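Local coordinates for DUF1955 domain-containing protein (Sulfolobus tokodaii, PDB 1WY6) that is of unknown function but folds as an all-helical repeat protein, the first archaeal member of that class to be solved by crystallography, at residues Leu110-Ile113 with Gly114-Ile117; Lys35-Lys39 with Ser40-Trp44. All blocks are in the same frame, centred on the assembly; numbering follows the deposited sequence.

Interaction 1 and interaction 2 each lie within their own continuous piece of chain, on opposite sides of the chain's centre. Both are partly buried, their centres about 13 Å and about 22 Å respectively from that of the chain. Residues 110-117 belong to one element, helix 107-117, with a buried apolar side and an outer side whose carboxylates pair with arginine and lysine. Residues 35-44 instead lead from the end of helix 23-36 into the weakly bonded helix 39-42, burying Tyr42 and Asn43. There one carbonyl oxygen is shared between amides, a serine hydroxyl and a backbone carbonyl lie beside a tyrosine ring, and side chains bond mainly to backbone atoms.

Interaction 1 of 2, residues Leu110-Ile113 with Gly114-Ile117; sequences LEEI and GREI
Arg115 reaches back along its own helix to Glu111, one turn earlier. Arg115 CB starts 3.8 Å from both Glu111 O and Glu112 O. Arg115 CG, anti to the carbonyl carbon (chi1 -56°), comes within 3.2 Å of Glu111 O, and from there the chain runs extended, CD and NE passing over that same oxygen. Arg115 CZ lies above Glu111 O and Glu111 CB, which sit over one face of the guanidinium, while Glu112 CG meets the group in plane at the edge. Arg115 NH1 comes to Glu112 CA at 3.3 Å. At the tip, Arg115 NH2 makes a salt bridge with Glu111 OE2 at 3.0 Å. The carboxylate and guanidinium planes are turned 57° apart, so they are not coplanar, as in a two-pronged pair; one oxygen and one nitrogen carry the contact. The other oxygen, Glu111 OE1, pairs with Arg107, which places the carboxylate between two arginines of the same helix.

This is the i to i+4 spacing of an alpha helix, here helix 107-117 of a helical repeat protein, and the backbone bonds keep the same step. Arg115 N donates to Glu111 O at 2.9 Å, and Gly114, Glu116 and Ile117 likewise donate to Leu110, Glu112 and Ile113.

The inward side, with Leu110, Ile113 and Ile117, is apolar. Ile113 CG2 and Ile117 CG2 stand 4.4 Å apart, and both residues pack on helix 78-86 and helix 125-137, while Leu110 packs on helix 92-103. Ile117 CG1 lies 3.3 Å from Ile113 O. Glu112 sends its carboxylate to Lys78 of helix 78-86, a charged tie between neighbouring helices.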
loop_
_atom_site.group_PDB
_atom_site.type_symbol
_atom_site.label_atom_id
_atom_site.label_comp_id
_atom_site.label_asym_id
_atom_site.label_seq_id
_atom_site.Cartn_x
_atom_site.Cartn_y
_atom_site.Cartn_z
ATOM N N LEU A 110 -7.802 5.822 5.314
ATOM C CA LEU A 110 -8.225 6.229 3.969
ATOM C C LEU A 110 -8.469 7.743 3.873
ATOM O O LEU A 110 -8.148 8.360 2.854
ATOM C CB LEU A 110 -9.496 5.470 3.564
ATOM C CG LEU A 110 -9.313 3.960 3.385
ATOM C CD1 LEU A 110 -10.664 3.280 3.209
ATOM C CD2 LEU A 110 -8.405 3.705 2.180
ATOM N N GLU A 111 -9.036 8.336 4.925
ATOM C CA GLU A 111 -9.296 9.783 4.931
ATOM C C GLU A 111 -7.997 10.581 5.000
ATOM O O GLU A 111 -7.863 11.626 4.361
ATOM C CB GLU A 111 -10.186 10.177 6.107
ATOM C CG GLU A 111 -11.568 9.572 6.055
ATOM C CD GLU A 111 -12.547 10.327 6.931
ATOM O OE1 GLU A 111 -13.645 9.791 7.197
ATOM O OE2 GLU A 111 -12.217 11.466 7.344
ATOM N N GLU A 112 -7.046 10.092 5.789
ATOM C CA GLU A 112 -5.743 10.742 5.894
ATOM C C GLU A 112 -5.098 10.801 4.499
ATOM O O GLU A 112 -4.610 11.844 4.070
ATOM C CB GLU A 112 -4.861 9.960 6.873
ATOM C CG GLU A 112 -5.315 10.114 8.319
ATOM C CD GLU A 112 -4.802 9.011 9.225
ATOM O OE1 GLU A 112 -3.796 8.366 8.860
ATOM O OE2 GLU A 112 -5.403 8.795 10.306
ATOM N N ILE A 113 -5.108 9.678 3.787
ATOM C CA ILE A 113 -4.551 9.645 2.432
ATOM C C ILE A 113 -5.311 10.651 1.558
ATOM O O ILE A 113 -4.717 11.392 0.771
ATOM C CB ILE A 113 -4.702 8.247 1.792
ATOM C CG1 ILE A 113 -3.729 7.260 2.437
ATOM C CG2 ILE A 113 -4.452 8.331 0.295
ATOM C CD1 ILE A 113 -2.263 7.566 2.131
ATOM N N GLY A 114 -6.631 10.665 1.709
ATOM C CA GLY A 114 -7.453 11.570 0.932
ATOM C C GLY A 114 -7.082 13.033 1.090
ATOM O O GLY A 114 -7.001 13.761 0.103
ATOM N N ARG A 115 -6.864 13.468 2.328
ATOM C CA ARG A 115 -6.503 14.859 2.598
ATOM C C ARG A 115 -5.116 15.163 2.053
ATOM O O ARG A 115 -4.883 16.207 1.440
ATOM C CB ARG A 115 -6.524 15.135 4.103
ATOM C CG ARG A 115 -7.845 14.820 4.766
ATOM C CD ARG A 115 -7.859 15.249 6.234
ATOM N NE ARG A 115 -8.928 14.580 6.970
ATOM C CZ ARG A 115 -8.775 13.452 7.657
ATOM N NH1 ARG A 115 -7.590 12.862 7.715
ATOM N NH2 ARG A 115 -9.810 12.907 8.282
ATOM N N GLU A 116 -4.201 14.233 2.294
ATOM C CA GLU A 116 -2.819 14.344 1.855
ATOM C C GLU A 116 -2.672 14.559 0.346
ATOM O O GLU A 116 -1.848 15.365 -0.093
ATOM C CB GLU A 116 -2.071 13.083 2.281
ATOM C CG GLU A 116 -0.679 12.928 1.725
ATOM C CD GLU A 116 -0.019 11.663 2.243
ATOM O OE1 GLU A 116 1.083 11.317 1.768
ATOM O OE2 GLU A 116 -0.615 11.018 3.134
ATOM N N ILE A 117 -3.460 13.846 -0.452
ATOM C CA ILE A 117 -3.362 13.999 -1.901
ATOM C C ILE A 117 -4.007 15.297 -2.396
ATOM O O ILE A 117 -3.767 15.724 -3.528
ATOM C CB ILE A 117 -3.978 12.790 -2.650
ATOM C CG1 ILE A 117 -5.426 12.571 -2.212
ATOM C CG2 ILE A 117 -3.144 11.539 -2.391
ATOM C CD1 ILE A 117 -6.075 11.341 -2.835
#

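Interaction 2 of 2, residues Lys35-Lys39 with Ser40-Trp44; sequences KSSTK and SEYNW
Tyr42 folds back over Lys39, and the backbone between them is gathered round a single acceptor, Lys39 O. Two amides reach that oxygen. Asn43 N, 3.0 Å from Lys39 O, approaches nearly in line with the carbonyl bond, whereas Tyr42 N, 3.1 Å from Lys39 O, sits above the carbonyl plane, 47° out of it. Together they hold the single turn of the weakly bonded helix 39-42, just after Ser37 has left the helical conformation of helix 23-36.

The Tyr42 ring packs by one face on Lys39 CA, a CH-pi contact with 4.0 Å from CA to the ring centroid. With chi1 at 64°, CG stands between the backbone N and the carbonyl carbon, which turns the ring back toward the preceding residues. Tyr42 CD1 comes 3.1 Å from Thr38 O and 3.3 Å from Ser37 OG, both oblique to the ring. Ser37 OG is hydrogen-bonded to Ile33 O, in the last turn of helix 23-36, and Ser36 OG shares that acceptor. An alanine in place of the tyrosine is likely to strip the cover from Lys39 CA and open a gap beside Ile33 and Thr34, which the ring also touches.

Trp44 NE1 makes a weak bond to Glu41 O. Lys39 CD lies 3.3 Å from Asn43 OD1, but the polar ends are satisfied elsewhere: Lys39 NZ by Tyr68 O and Asn43 OD1 by Asp70 N. The turn's shape therefore rests on backbone bonds to Lys39 O and a Tyr42 ring packed on Lys39 CA, while its side-chain polar groups join it to Tyr68 and Asp70.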
loop_
_atom_site.group_PDB
_atom_site.type_symbol
_atom_site.label_atom_id
_atom_site.label_comp_id
_atom_site.label_asym_id
_atom_site.label_seq_id
_atom_site.Cartn_x
_atom_site.Cartn_y
_atom_site.Cartn_z
ATOM N N LYS A 35 11.573 -21.509 4.443
ATOM C CA LYS A 35 11.738 -22.949 4.273
ATOM C C LYS A 35 11.811 -23.696 5.603
ATOM O O LYS A 35 11.351 -24.834 5.714
ATOM C CB LYS A 35 13.014 -23.243 3.478
ATOM C CG LYS A 35 13.086 -22.609 2.096
ATOM C CD LYS A 35 12.022 -23.162 1.155
ATOM C CE LYS A 35 12.259 -22.709 -0.287
ATOM N NZ LYS A 35 13.498 -23.305 -0.884
ATOM N N SER A 36 12.392 -23.051 6.609
ATOM C CA SER A 36 12.568 -23.670 7.916
ATOM C C SER A 36 11.450 -23.482 8.940
ATOM O O SER A 36 11.307 -24.297 9.849
ATOM C CB SER A 36 13.893 -23.197 8.523
ATOM O OG SER A 36 13.940 -21.785 8.602
ATOM N N SER A 37 10.663 -22.421 8.808
ATOM C CA SER A 37 9.582 -22.175 9.758
ATOM C C SER A 37 8.217 -22.085 9.080
ATOM O O SER A 37 8.104 -22.288 7.870
ATOM C CB SER A 37 9.857 -20.890 10.542
ATOM O OG SER A 37 9.923 -19.770 9.677
ATOM N N THR A 38 7.184 -21.776 9.861
ATOM C CA THR A 38 5.828 -21.670 9.327
ATOM C C THR A 38 5.306 -20.236 9.284
ATOM O O THR A 38 5.768 -19.371 10.026
ATOM C CB THR A 38 4.840 -22.510 10.154
ATOM O OG1 THR A 38 4.660 -21.909 11.442
ATOM C CG2 THR A 38 5.371 -23.925 10.333
ATOM N N LYS A 39 4.335 -20.004 8.404
ATOM C CA LYS A 39 3.710 -18.698 8.223
ATOM C C LYS A 39 3.422 -17.992 9.544
ATOM O O LYS A 39 3.925 -16.895 9.796
ATOM C CB LYS A 39 2.399 -18.858 7.455
ATOM C CG LYS A 39 1.593 -17.582 7.336
ATOM C CD LYS A 39 1.966 -16.799 6.095
ATOM C CE LYS A 39 1.444 -17.493 4.855
ATOM N NZ LYS A 39 1.623 -16.653 3.649
ATOM N N SER A 40 2.596 -18.627 10.369
ATOM C CA SER A 40 2.202 -18.097 11.674
ATOM C C SER A 40 3.386 -17.970 12.626
ATOM O O SER A 40 3.273 -18.282 13.815
ATOM C CB SER A 40 1.148 -19.015 12.302
ATOM O OG SER A 40 1.637 -20.343 12.416
ATOM N N GLU A 41 4.513 -17.507 12.100
ATOM C CA GLU A 41 5.736 -17.353 12.881
ATOM C C GLU A 41 6.627 -16.246 12.312
ATOM O O GLU A 41 7.320 -15.558 13.059
ATOM C CB GLU A 41 6.498 -18.685 12.901
ATOM C CG GLU A 41 7.999 -18.595 13.177
ATOM C CD GLU A 41 8.332 -18.208 14.607
ATOM O OE1 GLU A 41 8.035 -17.061 15.007
ATOM O OE2 GLU A 41 8.894 -19.056 15.332
ATOM N N TYR A 42 6.611 -16.077 10.992
ATOM C CA TYR A 42 7.432 -15.051 10.361
ATOM C C TYR A 42 6.591 -14.030 9.605
ATOM O O TYR A 42 7.116 -13.061 9.063
ATOM C CB TYR A 42 8.437 -15.690 9.393
ATOM C CG TYR A 42 7.811 -16.407 8.213
ATOM C CD1 TYR A 42 7.728 -17.800 8.182
ATOM C CD2 TYR A 42 7.322 -15.694 7.117
ATOM C CE1 TYR A 42 7.182 -18.465 7.087
ATOM C CE2 TYR A 42 6.769 -16.348 6.019
ATOM C CZ TYR A 42 6.704 -17.735 6.009
ATOM O OH TYR A 42 6.175 -18.392 4.920
ATOM N N ASN A 43 5.285 -14.253 9.575
ATOM C CA ASN A 43 4.371 -13.373 8.862
ATOM C C ASN A 43 4.452 -11.906 9.281
ATOM O O ASN A 43 4.343 -11.003 8.443
ATOM C CB ASN A 43 2.935 -13.854 9.034
ATOM C CG ASN A 43 2.005 -13.230 8.029
ATOM O OD1 ASN A 43 1.995 -13.626 6.864
ATOM N ND2 ASN A 43 1.238 -12.227 8.459
ATOM N N TRP A 44 4.630 -11.683 10.580
ATOM C CA TRP A 44 4.726 -10.342 11.158
ATOM C C TRP A 44 5.842 -9.516 10.520
ATOM O O TRP A 44 5.785 -8.285 10.518
ATOM C CB TRP A 44 5.030 -10.441 12.658
ATOM C CG TRP A 44 6.383 -11.055 12.895
ATOM C CD1 TRP A 44 6.687 -12.384 12.903
ATOM C CD2 TRP A 44 7.630 -10.359 13.045
ATOM N NE1 TRP A 44 8.043 -12.562 13.044
ATOM C CE2 TRP A 44 8.645 -11.335 13.134
ATOM C CE3 TRP A 44 7.987 -9.006 13.111
ATOM C CZ2 TRP A 44 10.001 -11.000 13.286
ATOM C CZ3 TRP A 44 9.336 -8.673 13.261
ATOM C CH2 TRP A 44 10.323 -9.667 13.347
#